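Local coordinates for protein UDP-N-acetylglucosamine 2-epimerase (PDB 4NES) that probably interconverts UDP-N-acetylglucosamine and UDP-N-acetylmannosamine by epimerization at C-2 of the sugar, working as a homodimer, at residues Leu23-Ile28 with Ser353-Val358; Ile28-Ile33 with Asn52-Lys57; Lys215-Asn220 with Val323-Glu328; Gly224-Ile229 with Lys258-Ile263. One frame throughout, in Å; residues are numbered along the deposited sequence.

Contact 1: residues Leu23-Ile28 with Ser353-Val358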
# COMPACT_ATOMS: atom_id res chain seq x y z
N LEU A 23 22.34 -3.47 -17.10
CA LEU A 23 22.74 -4.59 -16.25
C LEU A 23 23.62 -5.60 -16.98
O LEU A 23 24.51 -6.20 -16.37
CB LEU A 23 21.52 -5.30 -15.68
CG LEU A 23 20.76 -4.55 -14.59
CD1 LEU A 23 19.39 -5.19 -14.34
CD2 LEU A 23 21.58 -4.53 -13.31
N GLU A 24 23.36 -5.80 -18.27
CA GLU A 24 24.14 -6.75 -19.07
C GLU A 24 25.60 -6.35 -19.20
O GLU A 24 26.44 -7.20 -19.50
CB GLU A 24 23.52 -6.89 -20.46
CG GLU A 24 22.25 -7.71 -20.49
CD GLU A 24 21.57 -7.62 -21.84
OE1 GLU A 24 22.03 -6.81 -22.67
OE2 GLU A 24 20.58 -8.34 -22.05
N LYS A 25 25.90 -5.08 -18.98
CA LYS A 25 27.28 -4.60 -19.08
C LYS A 25 28.00 -4.64 -17.73
O LYS A 25 29.10 -4.09 -17.60
CB LYS A 25 27.30 -3.17 -19.58
CG LYS A 25 26.64 -2.98 -20.94
CD LYS A 25 26.64 -1.52 -21.35
CE LYS A 25 26.05 -1.35 -22.74
NZ LYS A 25 24.65 -1.87 -22.84
N THR A 26 27.38 -5.27 -16.74
CA THR A 26 27.96 -5.32 -15.40
C THR A 26 28.18 -6.75 -14.93
O THR A 26 27.77 -7.70 -15.59
CB THR A 26 27.04 -4.64 -14.36
OG1 THR A 26 25.92 -5.50 -14.06
CG2 THR A 26 26.55 -3.30 -14.84
N ASN A 27 28.80 -6.88 -13.76
CA ASN A 27 28.97 -8.17 -13.11
C ASN A 27 27.86 -8.50 -12.11
O ASN A 27 27.98 -9.43 -11.32
CB ASN A 27 30.31 -8.19 -12.37
CG ASN A 27 30.77 -9.59 -12.04
OD1 ASN A 27 30.79 -10.47 -12.90
ND2 ASN A 27 31.14 -9.81 -10.78
N ILE A 28 26.77 -7.73 -12.15
CA ILE A 28 25.70 -7.90 -11.17
C ILE A 28 24.97 -9.21 -11.42
O ILE A 28 24.71 -9.59 -12.57
CB ILE A 28 24.72 -6.70 -11.21
CG1 ILE A 28 25.44 -5.41 -10.79
CG2 ILE A 28 23.50 -6.95 -10.34
CD1 ILE A 28 24.73 -4.15 -11.19
N SER A 353 18.94 7.15 -18.85
CA SER A 353 18.35 6.90 -17.54
C SER A 353 18.62 5.49 -17.03
O SER A 353 18.85 5.30 -15.83
CB SER A 353 16.85 7.15 -17.61
OG SER A 353 16.61 8.48 -18.01
N GLY A 354 18.56 4.50 -17.91
CA GLY A 354 18.82 3.13 -17.52
C GLY A 354 20.21 2.97 -16.93
O GLY A 354 20.37 2.36 -15.88
N GLU A 355 21.20 3.53 -17.60
CA GLU A 355 22.57 3.43 -17.10
C GLU A 355 22.72 4.15 -15.77
O GLU A 355 23.41 3.65 -14.88
CB GLU A 355 23.55 3.96 -18.15
CG GLU A 355 23.77 3.02 -19.34
CD GLU A 355 24.72 1.87 -19.06
OE1 GLU A 355 25.23 1.77 -17.92
OE2 GLU A 355 24.98 1.08 -19.99
N ARG A 356 22.07 5.30 -15.62
CA ARG A 356 22.18 6.07 -14.37
C ARG A 356 21.55 5.31 -13.21
O ARG A 356 22.11 5.26 -12.11
CB ARG A 356 21.54 7.45 -14.52
CG ARG A 356 21.42 8.23 -13.21
CD ARG A 356 22.60 9.16 -12.96
NE ARG A 356 22.26 10.15 -11.94
CZ ARG A 356 22.64 10.10 -10.67
NH1 ARG A 356 23.41 9.11 -10.25
NH2 ARG A 356 22.24 11.04 -9.82
N ILE A 357 20.40 4.69 -13.46
CA ILE A 357 19.71 3.88 -12.45
C ILE A 357 20.59 2.73 -11.97
O ILE A 357 20.74 2.52 -10.77
CB ILE A 357 18.39 3.35 -13.00
CG1 ILE A 357 17.38 4.50 -13.06
CG2 ILE A 357 17.84 2.23 -12.11
CD1 ILE A 357 16.13 4.17 -13.87
N VAL A 358 21.21 2.02 -12.91
CA VAL A 358 22.08 0.91 -12.54
C VAL A 358 23.32 1.40 -11.76
O VAL A 358 23.75 0.74 -10.81
CB VAL A 358 22.46 0.06 -13.77
CG1 VAL A 358 23.49 -1.00 -13.42
CG2 VAL A 358 21.23 -0.61 -14.33
O HOH W 1 23.31 0.52 -21.74
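Val358 packs its two methyl groups against Leu23, Thr26 and Ile28. The chain has the GT-B fold, and this contact joins its last helix, 353-363, to the end of helix 10-23 in the N-terminal Rossmann-like domain. A C-terminal helix that returns to the first domain is a known feature of this fold. CG1 of Val358 is anti to the backbone N (chi1 174°), which sends it toward the turn at 23-26. There it meets Leu23 CD2 at 4.0 Å and Ile28 CD1 at 4.1 Å, and Thr26 CG2 comes to it tip to tip. Val358 CG2 lies 4.0 Å from Leu23 CG. These are ordinary van der Waals distances.

The more open side is polar. Glu355 bends at chi2 (-80°), and its OE2 reaches the chain of Lys25, 3.4 Å from CD. The two side chains cross at about a right angle. Lys25 NZ stays 4.1 Å from Glu355 OE2, beyond a salt bridge. One water joins them by accepting from NZ and donating to OE2. NZ also bonds to Arg21 O, which ties it back to helix 10-23.

Further out, Ile19 and Ala22 of helix 10-23 also touch Val358. Asp173 accepts from the backbone N of both Ser353 and Gly354 at the other end of the segment. The turn is pinned by Thr26. Its OG1 donates to Leu23 O at 2.8 Å. The same oxygen accepts from Ile28 N at 3.1 Å, and this second bond makes an ST turn.

Contact 2: residues Ile28-Ile33 with Asn52-Lys57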
# COMPACT_ATOMS: atom_id res chain seq x y z
N ILE A 28 26.77 -7.73 -12.15
CA ILE A 28 25.70 -7.90 -11.17
C ILE A 28 24.97 -9.21 -11.42
O ILE A 28 24.71 -9.59 -12.57
CB ILE A 28 24.72 -6.70 -11.21
CG1 ILE A 28 25.44 -5.41 -10.79
CG2 ILE A 28 23.50 -6.95 -10.34
CD1 ILE A 28 24.73 -4.15 -11.19
N ASP A 29 24.67 -9.93 -10.34
CA ASP A 29 23.83 -11.12 -10.39
C ASP A 29 22.36 -10.68 -10.38
O ASP A 29 21.86 -10.20 -9.36
CB ASP A 29 24.13 -11.99 -9.17
CG ASP A 29 23.28 -13.24 -9.11
OD1 ASP A 29 22.77 -13.68 -10.16
OD2 ASP A 29 23.14 -13.80 -8.00
N TRP A 30 21.69 -10.84 -11.51
CA TRP A 30 20.31 -10.39 -11.62
C TRP A 30 19.47 -11.34 -12.46
O TRP A 30 19.99 -12.05 -13.33
CB TRP A 30 20.26 -8.99 -12.23
CG TRP A 30 20.66 -8.99 -13.67
CD1 TRP A 30 21.94 -8.93 -14.17
CD2 TRP A 30 19.79 -9.05 -14.80
NE1 TRP A 30 21.91 -8.96 -15.54
CE2 TRP A 30 20.60 -9.03 -15.96
CE3 TRP A 30 18.40 -9.11 -14.95
CZ2 TRP A 30 20.06 -9.07 -17.25
CZ3 TRP A 30 17.87 -9.16 -16.23
CH2 TRP A 30 18.70 -9.13 -17.36
N HIS A 31 18.17 -11.34 -12.21
CA HIS A 31 17.24 -12.13 -13.01
C HIS A 31 15.87 -11.48 -12.98
O HIS A 31 15.64 -10.53 -12.21
CB HIS A 31 17.16 -13.58 -12.51
CG HIS A 31 18.29 -14.44 -12.98
ND1 HIS A 31 19.38 -14.74 -12.20
CD2 HIS A 31 18.50 -15.06 -14.18
CE1 HIS A 31 20.22 -15.51 -12.89
NE2 HIS A 31 19.70 -15.71 -14.08
N ILE A 32 14.98 -11.99 -13.82
CA ILE A 32 13.64 -11.44 -13.96
C ILE A 32 12.62 -12.42 -13.39
O ILE A 32 12.65 -13.62 -13.68
CB ILE A 32 13.29 -11.18 -15.44
CG1 ILE A 32 14.27 -10.19 -16.06
CG2 ILE A 32 11.84 -10.71 -15.59
CD1 ILE A 32 14.14 -10.06 -17.57
N ILE A 33 11.72 -11.88 -12.57
CA ILE A 33 10.52 -12.58 -12.14
C ILE A 33 9.35 -11.97 -12.92
O ILE A 33 9.05 -10.78 -12.80
CB ILE A 33 10.27 -12.40 -10.63
CG1 ILE A 33 11.44 -12.95 -9.80
CG2 ILE A 33 8.95 -13.06 -10.24
CD1 ILE A 33 11.35 -12.55 -8.34
N ASN A 52 15.28 -8.07 -27.43
CA ASN A 52 16.44 -8.93 -27.18
C ASN A 52 16.66 -9.14 -25.68
O ASN A 52 17.77 -8.96 -25.15
CB ASN A 52 17.68 -8.34 -27.86
CG ASN A 52 18.84 -9.30 -27.94
OD1 ASN A 52 18.66 -10.52 -28.06
ND2 ASN A 52 20.05 -8.76 -27.88
N LEU A 53 15.59 -9.51 -24.98
CA LEU A 53 15.61 -9.68 -23.53
C LEU A 53 15.71 -11.15 -23.16
O LEU A 53 15.18 -12.01 -23.87
CB LEU A 53 14.35 -9.08 -22.90
CG LEU A 53 14.11 -7.60 -23.19
CD1 LEU A 53 12.83 -7.14 -22.52
CD2 LEU A 53 15.28 -6.72 -22.74
N PRO A 54 16.38 -11.45 -22.04
CA PRO A 54 16.51 -12.85 -21.63
C PRO A 54 15.20 -13.41 -21.08
O PRO A 54 14.34 -12.65 -20.61
CB PRO A 54 17.55 -12.79 -20.51
CG PRO A 54 17.41 -11.42 -19.95
CD PRO A 54 17.09 -10.54 -21.13
N ASN A 55 15.06 -14.72 -21.13
CA ASN A 55 13.92 -15.38 -20.52
C ASN A 55 13.88 -15.11 -19.03
O ASN A 55 14.91 -15.15 -18.36
CB ASN A 55 13.97 -16.89 -20.74
CG ASN A 55 14.13 -17.27 -22.19
OD1 ASN A 55 13.53 -16.67 -23.07
ND2 ASN A 55 14.96 -18.29 -22.44
N PRO A 56 12.68 -14.84 -18.50
CA PRO A 56 12.55 -14.76 -17.04
C PRO A 56 12.99 -16.06 -16.38
O PRO A 56 12.80 -17.14 -16.94
CB PRO A 56 11.04 -14.58 -16.85
CG PRO A 56 10.59 -13.88 -18.09
CD PRO A 56 11.43 -14.49 -19.19
N LYS A 57 13.59 -15.95 -15.19
CA LYS A 57 13.93 -17.13 -14.42
C LYS A 57 12.68 -17.75 -13.79
O LYS A 57 12.59 -18.97 -13.63
CB LYS A 57 14.95 -16.77 -13.33
CG LYS A 57 15.47 -17.98 -12.57
CD LYS A 57 16.58 -17.61 -11.62
CE LYS A 57 17.02 -18.82 -10.82
NZ LYS A 57 18.27 -18.55 -10.05
O HOH W 2 16.32 -13.75 -16.29
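Ile32 and Pro56 make the tight part of this contact. Their CA atoms are the nearest pair across it, 4.7 Å apart. Ile32 O lies 3.5 Å from Pro56 CA, and Ile32 CG2 lies 4.1 Å from Pro56 CB. The same carbonyl oxygen accepts from Lys57 N at 2.9 Å. That donor is in the carbonyl plane, but the bond is bent at hydrogen (132°). Ile32 CD1 reaches on toward Pro54 and stops 4.0 Å from its carbonyl O. Beside it the CG of Pro54 touches Trp30 CH2 at 3.7 Å. The CB of Trp30 points away from the loop, yet its long ring system still brings CH2 within range of the proline. Leu23 and Ile20 of helix 10-23 also touch the Trp30 side chain.

The other side is looser and lies at the surface. Here Lys57 runs extended past the imidazole of His31. Its CG is anti to the backbone N (chi1 -174°), which carries CD over one face of the ring. CD sits 4.0 Å from the ring centroid, 16° off the normal, in a CH-pi contact. Lys57 NZ goes on to a long, weak ion pair with Glu85. A water bridges the two backbones: it donates to Asn55 O and accepts weakly from Ile32 N.

The arrangement belongs to a beta-alpha-beta unit of the Rossmann-like N-terminal domain. The loop after helix 45-50 turns in beside strand 30-34, just before strand 58-59 takes its place as the outermost strand of the parallel sheet within this chain.

Contact 3: residues Lys215-Asn220 with Val323-Glu328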
# COMPACT_ATOMS: atom_id res chain seq x y z
N LYS A 215 -19.55 2.11 -20.03
CA LYS A 215 -20.15 2.10 -21.36
C LYS A 215 -20.45 3.48 -21.94
O LYS A 215 -20.21 3.73 -23.12
CB LYS A 215 -21.39 1.22 -21.43
CG LYS A 215 -22.06 1.24 -22.81
CD LYS A 215 -23.30 0.37 -22.86
CE LYS A 215 -23.91 0.38 -24.26
NZ LYS A 215 -25.03 -0.60 -24.38
N GLU A 216 -20.99 4.39 -21.14
CA GLU A 216 -21.34 5.68 -21.71
C GLU A 216 -20.10 6.57 -21.95
O GLU A 216 -20.10 7.40 -22.87
CB GLU A 216 -22.46 6.36 -20.91
CG GLU A 216 -23.76 5.52 -20.85
CD GLU A 216 -24.45 5.34 -22.21
OE1 GLU A 216 -24.66 6.35 -22.91
OE2 GLU A 216 -24.79 4.20 -22.58
N ARG A 217 -19.03 6.37 -21.18
CA ARG A 217 -17.77 7.04 -21.50
C ARG A 217 -17.18 6.48 -22.79
O ARG A 217 -16.73 7.23 -23.65
CB ARG A 217 -16.74 6.90 -20.37
CG ARG A 217 -16.75 8.04 -19.36
CD ARG A 217 -15.49 8.04 -18.50
NE ARG A 217 -14.31 8.58 -19.18
CZ ARG A 217 -13.93 9.85 -19.13
NH1 ARG A 217 -14.64 10.73 -18.43
NH2 ARG A 217 -12.84 10.25 -19.78
N LEU A 218 -17.20 5.16 -22.92
CA LEU A 218 -16.70 4.50 -24.12
C LEU A 218 -17.51 4.91 -25.35
O LEU A 218 -16.95 5.19 -26.41
CB LEU A 218 -16.70 2.99 -23.96
CG LEU A 218 -16.05 2.16 -25.07
CD1 LEU A 218 -14.63 2.65 -25.34
CD2 LEU A 218 -16.03 0.70 -24.66
N LYS A 219 -18.83 4.94 -25.20
CA LYS A 219 -19.71 5.40 -26.27
C LYS A 219 -19.39 6.84 -26.67
O LYS A 219 -19.33 7.17 -27.86
CB LYS A 219 -21.18 5.28 -25.86
CG LYS A 219 -22.12 6.06 -26.76
CD LYS A 219 -23.57 5.88 -26.34
CE LYS A 219 -24.04 4.46 -26.62
NZ LYS A 219 -25.46 4.27 -26.21
N ASN A 220 -19.19 7.70 -25.68
CA ASN A 220 -18.85 9.10 -25.94
C ASN A 220 -17.56 9.25 -26.74
O ASN A 220 -17.46 10.08 -27.63
CB ASN A 220 -18.74 9.89 -24.64
CG ASN A 220 -20.09 10.32 -24.11
OD1 ASN A 220 -21.08 10.31 -24.83
ND2 ASN A 220 -20.12 10.70 -22.83
N VAL A 323 -8.67 16.17 -23.25
CA VAL A 323 -10.05 16.35 -23.72
C VAL A 323 -11.08 15.43 -23.07
O VAL A 323 -12.28 15.55 -23.33
CB VAL A 323 -10.16 16.18 -25.26
CG1 VAL A 323 -9.28 17.19 -25.96
CG2 VAL A 323 -9.80 14.76 -25.67
N GLY A 324 -10.61 14.50 -22.24
CA GLY A 324 -11.48 13.53 -21.60
C GLY A 324 -12.42 12.81 -22.56
O GLY A 324 -12.00 12.29 -23.61
N ASP A 325 -13.69 12.86 -22.16
CA ASP A 325 -14.88 12.22 -22.72
C ASP A 325 -15.54 13.12 -23.77
O ASP A 325 -16.39 12.68 -24.55
CB ASP A 325 -15.85 12.06 -21.53
CG ASP A 325 -17.19 11.44 -21.89
OD1 ASP A 325 -18.01 12.09 -22.57
OD2 ASP A 325 -17.45 10.33 -21.41
N ASN A 326 -15.14 14.38 -23.77
CA ASN A 326 -15.91 15.47 -24.38
C ASN A 326 -15.63 15.60 -25.88
O ASN A 326 -14.51 15.91 -26.27
CB ASN A 326 -15.54 16.77 -23.66
CG ASN A 326 -16.38 17.97 -24.10
OD1 ASN A 326 -16.57 18.23 -25.28
ND2 ASN A 326 -16.87 18.72 -23.12
N LYS A 327 -16.65 15.41 -26.72
CA LYS A 327 -16.40 15.42 -28.16
C LYS A 327 -16.12 16.82 -28.69
O LYS A 327 -15.36 16.98 -29.64
CB LYS A 327 -17.50 14.69 -28.95
CG LYS A 327 -18.78 15.46 -29.21
CD LYS A 327 -19.79 14.53 -29.88
CE LYS A 327 -21.10 15.24 -30.19
NZ LYS A 327 -22.00 14.36 -30.99
N GLU A 328 -16.72 17.84 -28.07
CA GLU A 328 -16.48 19.21 -28.50
C GLU A 328 -15.03 19.61 -28.18
O GLU A 328 -14.37 20.26 -28.99
CB GLU A 328 -17.45 20.18 -27.83
CG GLU A 328 -18.86 19.63 -27.67
CD GLU A 328 -19.67 19.63 -28.95
OE1 GLU A 328 -19.49 20.55 -29.77
OE2 GLU A 328 -20.49 18.72 -29.12
O HOH W 3 -15.18 12.34 -27.71
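Asp325 puts its carboxylate against Asn220 and Arg217 of helix 215-232. The contact lies in the C-terminal Rossmann-like domain of the GT-B fold. It joins the N-terminal part of that helix to the connection between strand 320-322 and helix 327-338. The connection contains a type II' beta turn, Val323 to Asn326, with Gly324 at positive phi.

The hydrogen bonds come from Asn220. Its ND2 donates to Asp325 OD2 at 3.0 Å in a nearly straight line (168°). The acceptor lies in the amide plane, and OD2 uses its syn lone pair. The carboxylate itself stands almost perpendicular to the amide, 85° from it. OD1 also lies very near ND2, but the approach is too short and too bent for that weak bond to be more than doubtful.

With Arg217 the charges are only near each other. Asp325 CB lies over one face of the guanidinium, toward its rim, 3.4 Å above its plane. Arg217 NH1 is 4.1 Å from Asp325 OD2, which is well out of the guanidinium plane, so no N-H points at it. The arginine is directed elsewhere, with NE donating to Asn211 OD1.

Asn326 is the N-cap of helix 327-338, and its OD1 accepts from Lys329 N and, weakly, from Glu328 N.

The van der Waals contact is with the stem of the arginine: Arg217 CG lies 3.2 Å from Asp325 OD2.

Contact 4: residues Gly224-Ile229 with Lys258-Ile263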
# COMPACT_ATOMS: atom_id res chain seq x y z
N GLY A 224 -17.03 10.58 -30.50
CA GLY A 224 -16.01 11.58 -30.77
C GLY A 224 -15.11 11.21 -31.94
O GLY A 224 -14.81 12.05 -32.78
N ILE A 225 -14.68 9.95 -31.99
CA ILE A 225 -13.83 9.51 -33.09
C ILE A 225 -14.58 9.54 -34.42
O ILE A 225 -14.04 10.01 -35.43
CB ILE A 225 -13.24 8.11 -32.83
CG1 ILE A 225 -12.35 8.12 -31.58
CG2 ILE A 225 -12.46 7.63 -34.04
CD1 ILE A 225 -11.12 9.01 -31.69
N PHE A 226 -15.82 9.06 -34.43
CA PHE A 226 -16.66 9.12 -35.64
C PHE A 226 -16.77 10.56 -36.16
O PHE A 226 -16.74 10.80 -37.37
CB PHE A 226 -18.06 8.60 -35.31
CG PHE A 226 -18.24 7.12 -35.51
CD1 PHE A 226 -17.45 6.21 -34.83
CD2 PHE A 226 -19.24 6.65 -36.35
CE1 PHE A 226 -17.63 4.85 -35.01
CE2 PHE A 226 -19.42 5.28 -36.53
CZ PHE A 226 -18.62 4.39 -35.86
N GLU A 227 -16.88 11.51 -35.24
CA GLU A 227 -17.04 12.91 -35.60
C GLU A 227 -15.76 13.54 -36.16
O GLU A 227 -15.83 14.32 -37.12
CB GLU A 227 -17.55 13.69 -34.39
CG GLU A 227 -18.44 14.84 -34.73
CD GLU A 227 -19.25 15.29 -33.55
OE1 GLU A 227 -20.20 14.57 -33.18
OE2 GLU A 227 -18.92 16.34 -32.97
N ILE A 228 -14.62 13.23 -35.54
CA ILE A 228 -13.31 13.65 -36.05
C ILE A 228 -13.15 13.27 -37.50
O ILE A 228 -12.72 14.06 -38.33
CB ILE A 228 -12.16 12.94 -35.28
CG1 ILE A 228 -11.88 13.60 -33.94
CG2 ILE A 228 -10.87 12.92 -36.11
CD1 ILE A 228 -10.69 12.98 -33.25
N ILE A 229 -13.50 12.02 -37.79
CA ILE A 229 -13.39 11.46 -39.12
C ILE A 229 -14.21 12.27 -40.14
O ILE A 229 -13.74 12.57 -41.23
CB ILE A 229 -13.86 10.00 -39.12
CG1 ILE A 229 -12.91 9.15 -38.27
CG2 ILE A 229 -13.99 9.48 -40.54
CD1 ILE A 229 -13.46 7.78 -37.93
N LYS A 258 -15.77 -1.55 -36.70
CA LYS A 258 -15.36 -2.33 -37.86
C LYS A 258 -16.16 -1.94 -39.10
O LYS A 258 -15.68 -2.10 -40.22
CB LYS A 258 -15.48 -3.83 -37.58
CG LYS A 258 -14.14 -4.51 -37.37
CD LYS A 258 -13.31 -4.53 -38.65
CE LYS A 258 -11.87 -4.95 -38.39
NZ LYS A 258 -11.78 -6.12 -37.47
N SER A 259 -17.36 -1.42 -38.88
CA SER A 259 -18.22 -0.95 -39.97
C SER A 259 -17.76 0.39 -40.53
O SER A 259 -18.13 0.76 -41.65
CB SER A 259 -19.67 -0.82 -39.50
OG SER A 259 -20.41 -1.99 -39.81
N ASN A 260 -16.97 1.12 -39.75
CA ASN A 260 -16.48 2.41 -40.21
C ASN A 260 -15.26 2.21 -41.10
O ASN A 260 -14.20 1.79 -40.63
CB ASN A 260 -16.13 3.30 -39.01
CG ASN A 260 -15.95 4.75 -39.38
OD1 ASN A 260 -15.41 5.07 -40.45
ND2 ASN A 260 -16.39 5.65 -38.50
N LYS A 261 -15.41 2.50 -42.39
CA LYS A 261 -14.37 2.20 -43.36
C LYS A 261 -13.17 3.15 -43.25
O LYS A 261 -12.14 2.93 -43.90
CB LYS A 261 -14.94 2.21 -44.78
CG LYS A 261 -16.18 1.33 -44.93
CD LYS A 261 -16.72 1.40 -46.34
CE LYS A 261 -15.78 0.75 -47.34
NZ LYS A 261 -15.80 -0.74 -47.25
N LYS A 262 -13.29 4.19 -42.43
CA LYS A 262 -12.18 5.11 -42.21
C LYS A 262 -11.37 4.73 -40.97
O LYS A 262 -10.37 5.38 -40.65
CB LYS A 262 -12.67 6.55 -42.09
CG LYS A 262 -13.29 7.09 -43.37
CD LYS A 262 -12.26 7.22 -44.48
CE LYS A 262 -11.24 8.30 -44.16
NZ LYS A 262 -10.81 9.04 -45.38
N ILE A 263 -11.79 3.68 -40.27
CA ILE A 263 -11.03 3.19 -39.12
C ILE A 263 -10.38 1.86 -39.47
O ILE A 263 -11.07 0.90 -39.84
CB ILE A 263 -11.91 2.98 -37.88
CG1 ILE A 263 -12.62 4.28 -37.49
CG2 ILE A 263 -11.06 2.46 -36.72
CD1 ILE A 263 -13.54 4.16 -36.27
O HOH W 4 -17.15 8.54 -39.08
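Asn260 reaches from its turn into the side of helix 215-232, between Phe226 and Ile229. Its CB starts 4.2 Å from Phe226 CZ. CG is anti to the backbone N (chi1 -165°), which carries the amide toward the helix, and it comes to 4.2 Å from Ile229 CD1. There the branches part. OD1 turns back to its own chain and accepts from Lys262 N at 3.0 Å, an Asx turn that holds the amide in place. ND2 goes on over the Phe226 ring, 3.5 Å above its plane and over its centre. The amide stands steeply on the ring, with the two planes 76° apart. ND2 also touches Ile229 CD1 at 3.7 Å and donates to a water, which in turn donates to Phe226 O.

This is the alpha/beta layering of the C-terminal Rossmann-like domain. Helix 215-232 lies against the parallel sheet, and the type I turn 260-263 leads from helix 254-259 into strand 263-266, an outermost strand within this chain. Leu257 of helix 254-259 also touches Phe226.

Away from the amide nitrogen the contact is apolar. Ile229 CD1 meets Ile263 CG1 at 3.6 Å, the two side chains crossing at about a right angle. Ile229 CG2 lies 3.6 Å from Lys262 CB, while the rest of that lysine bends away. Ile263 CD1 extends to Ile225 CG2 and to Phe226 CE1.

Overall arrangement
The four contacts form two pairs, one in each Rossmann-like half of the GT-B fold. Contacts 1 and 2 share Ile28, and their centres are 13 Å apart. They meet where Leu23 CB packs on Trp30 NE1 at 3.7 Å. Contacts 3 and 4 both use helix 215-232, with centres 14 Å apart. Lys327 NZ of contact 3 makes a 2.8 Å salt bridge to Glu227 OE1 of contact 4. The two pairs lie on opposite sides of the chain centre, with contact centres 41 to 45 Å apart from one pair to the other. None lines the ligand pockets. The side chain of Pro56 is about 14 Å from UDP-GlcNAc, and those of Arg217 and Ile263 about 14 Å from UDP.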